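Local atomic coordinates of pectate lyase II (Xanthomonas campestris pv. campestris, PDB entry 2QY1), a protein that probably cleaves pectate, the polygalacturonate of plant cell walls, by beta-elimination, as a secreted polysaccharide lyase. Residues A[242-247]-A[267-272]. The protein carries 2 engineered substitutions. Residues are numbered along the deposited sequence; the frame is centred on the assembly and turned at random.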
loop_
_atom_site.group_PDB
_atom_site.type_symbol
_atom_site.label_atom_id
_atom_site.label_comp_id
_atom_site.label_asym_id
_atom_site.label_seq_id
_atom_site.Cartn_x
_atom_site.Cartn_y
_atom_site.Cartn_z
ATOM N N GLU A 242 4.094 -13.726 8.159
ATOM C CA GLU A 242 3.396 -14.983 8.421
ATOM C C GLU A 242 2.628 -15.508 7.206
ATOM O O GLU A 242 1.887 -14.766 6.568
ATOM C CB GLU A 242 2.438 -14.781 9.601
ATOM C CG GLU A 242 1.661 -16.015 10.032
ATOM C CD GLU A 242 0.663 -15.739 11.149
ATOM O OE1 GLU A 242 0.014 -16.703 11.600
ATOM O OE2 GLU A 242 0.521 -14.569 11.575
ATOM N N SER A 243 2.816 -16.790 6.895
ATOM C CA SER A 243 2.011 -17.494 5.885
ATOM C C SER A 243 1.859 -16.775 4.537
ATOM O O SER A 243 0.782 -16.787 3.932
ATOM C CB SER A 243 0.629 -17.849 6.457
ATOM O OG SER A 243 0.745 -18.774 7.523
ATOM N N ASN A 244 2.937 -16.148 4.075
ATOM C CA ASN A 244 2.965 -15.561 2.742
ATOM C C ASN A 244 3.382 -16.618 1.718
ATOM O O ASN A 244 3.833 -17.706 2.083
ATOM C CB ASN A 244 3.917 -14.355 2.693
ATOM C CG ASN A 244 3.569 -13.285 3.717
ATOM O OD1 ASN A 244 4.162 -13.222 4.794
ATOM N ND2 ASN A 244 2.603 -12.442 3.388
ATOM N N TYR A 245 3.216 -16.293 0.441
ATOM C CA TYR A 245 3.631 -17.162 -0.656
ATOM C C TYR A 245 4.654 -16.396 -1.491
ATOM O O TYR A 245 4.304 -15.423 -2.163
ATOM C CB TYR A 245 2.412 -17.543 -1.506
ATOM C CG TYR A 245 2.606 -18.702 -2.468
ATOM C CD1 TYR A 245 1.973 -19.925 -2.243
ATOM C CD2 TYR A 245 3.391 -18.568 -3.616
ATOM C CE1 TYR A 245 2.128 -20.988 -3.127
ATOM C CE2 TYR A 245 3.554 -19.627 -4.504
ATOM C CZ TYR A 245 2.919 -20.833 -4.253
ATOM O OH TYR A 245 3.077 -21.884 -5.123
ATOM N N PHE A 246 5.914 -16.827 -1.426
ATOM C CA PHE A 246 7.007 -16.181 -2.154
ATOM C C PHE A 246 7.471 -17.042 -3.329
ATOM O O PHE A 246 7.713 -18.240 -3.167
ATOM C CB PHE A 246 8.213 -15.946 -1.235
ATOM C CG PHE A 246 7.951 -15.021 -0.078
ATOM C CD1 PHE A 246 7.658 -15.532 1.182
ATOM C CD2 PHE A 246 8.032 -13.636 -0.238
ATOM C CE1 PHE A 246 7.432 -14.684 2.261
ATOM C CE2 PHE A 246 7.807 -12.781 0.836
ATOM C CZ PHE A 246 7.503 -13.305 2.089
ATOM N N GLU A 247 7.598 -16.427 -4.504
ATOM C CA GLU A 247 8.262 -17.065 -5.651
ATOM C C GLU A 247 8.787 -16.016 -6.626
ATOM O O GLU A 247 8.258 -14.903 -6.685
ATOM C CB GLU A 247 7.343 -18.068 -6.366
ATOM C CG GLU A 247 6.070 -17.476 -6.968
ATOM C CD GLU A 247 5.239 -18.504 -7.714
ATOM O OE1 GLU A 247 5.708 -19.650 -7.885
ATOM O OE2 GLU A 247 4.114 -18.168 -8.134
ATOM N N ILE A 267 7.145 -16.985 10.405
ATOM C CA ILE A 267 6.451 -18.253 10.662
ATOM C C ILE A 267 5.603 -18.678 9.463
ATOM O O ILE A 267 4.906 -17.855 8.861
ATOM C CB ILE A 267 5.527 -18.219 11.929
ATOM C CG1 ILE A 267 5.936 -17.137 12.941
ATOM C CG2 ILE A 267 5.484 -19.596 12.600
ATOM C CD1 ILE A 267 5.297 -15.775 12.701
ATOM N N ASN A 268 5.683 -19.964 9.123
ATOM C CA ASN A 268 4.780 -20.618 8.160
ATOM C C ASN A 268 4.741 -20.047 6.739
ATOM O O ASN A 268 3.772 -20.265 6.010
ATOM C CB ASN A 268 3.351 -20.705 8.730
ATOM C CG ASN A 268 3.257 -21.592 9.957
ATOM O OD1 ASN A 268 4.049 -22.521 10.136
ATOM N ND2 ASN A 268 2.277 -21.314 10.809
ATOM N N ASN A 269 5.789 -19.334 6.339
ATOM C CA ASN A 269 5.857 -18.782 4.986
ATOM C C ASN A 269 6.111 -19.868 3.948
ATOM O O ASN A 269 6.964 -20.730 4.146
ATOM C CB ASN A 269 6.935 -17.697 4.893
ATOM C CG ASN A 269 6.619 -16.486 5.750
ATOM O OD1 ASN A 269 7.249 -16.263 6.783
ATOM N ND2 ASN A 269 5.634 -15.702 5.329
ATOM N N TYR A 270 5.350 -19.834 2.855
ATOM C CA TYR A 270 5.590 -20.726 1.726
ATOM C C TYR A 270 6.673 -20.124 0.843
ATOM O O TYR A 270 6.505 -19.032 0.294
ATOM C CB TYR A 270 4.312 -20.968 0.910
ATOM C CG TYR A 270 4.494 -21.962 -0.224
ATOM C CD1 TYR A 270 4.101 -23.295 -0.083
ATOM C CD2 TYR A 270 5.073 -21.573 -1.435
ATOM C CE1 TYR A 270 4.274 -24.214 -1.119
ATOM C CE2 TYR A 270 5.254 -22.484 -2.474
ATOM C CZ TYR A 270 4.850 -23.798 -2.311
ATOM O OH TYR A 270 5.024 -24.695 -3.340
ATOM N N VAL A 271 7.780 -20.848 0.710
ATOM C CA VAL A 271 8.911 -20.407 -0.100
ATOM C C VAL A 271 9.005 -21.277 -1.354
ATOM O O VAL A 271 9.393 -22.445 -1.285
ATOM C CB VAL A 271 10.237 -20.460 0.705
ATOM C CG1 VAL A 271 11.376 -19.834 -0.082
ATOM C CG2 VAL A 271 10.072 -19.756 2.046
ATOM N N GLY A 272 8.640 -20.705 -2.496
ATOM C CA GLY A 272 8.622 -21.444 -3.759
ATOM C C GLY A 272 9.943 -21.399 -4.500
ATOM O O GLY A 272 11.002 -21.202 -3.896
HETATM O O HOH W 1 0.528 -19.087 10.406
#
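Tyr245 and Tyr270 lie flat on one another in an offset stack, ring centroids 4.2 Å apart and planes only 12° from parallel. CD2 of Tyr270 sits over the centre of the Tyr245 ring, whereas CE1 of Tyr245 meets the Tyr270 ring nearer its rim. Both side chains leave the backbone with CG anti to N (chi1 -165° and -176°), which sends the two phenols out the same way from equivalent positions of neighbouring parallel strands. Beneath them the backbones are tightly knit. Tyr270 grips the first strand from both ends of its residue: its N donates to Asn244 O at 2.7 Å, and its O receives Phe246 N in an almost straight bond. Gly272 N then binds Phe246 O at 2.7 Å, and at the other end Ser243 N reaches Ile267 O at 3.1 Å. On the inner side the amides of Asn244 and Asn269 run side by side, nearly coplanar, and CE1 of Phe246 touches CG of Asn269 at 4.0 Å; Phe223, on strand 215-226 of the preceding coil, stacks on the Phe246 ring. The backbones stay close at the turn, Ser243 CA 3.3 Å from Asn268 O, but the side chains there meet largely through a water that joins Glu242 OE1, Ser243 OG and ND2 of the exposed Asn268. The other carboxylate oxygen of Glu242 is held by Tyr306 and His217. Val271, also on the solvent side, adds little to the contact with the first strand, while Trp292 touches its side chain. Successive parallel strands that turn in step, with like side chains stacked from one coil to the next as aromatic and asparagine rows, are the hallmark of the right-handed parallel beta-helix of pectate lyases, seen here near one end of the solenoid.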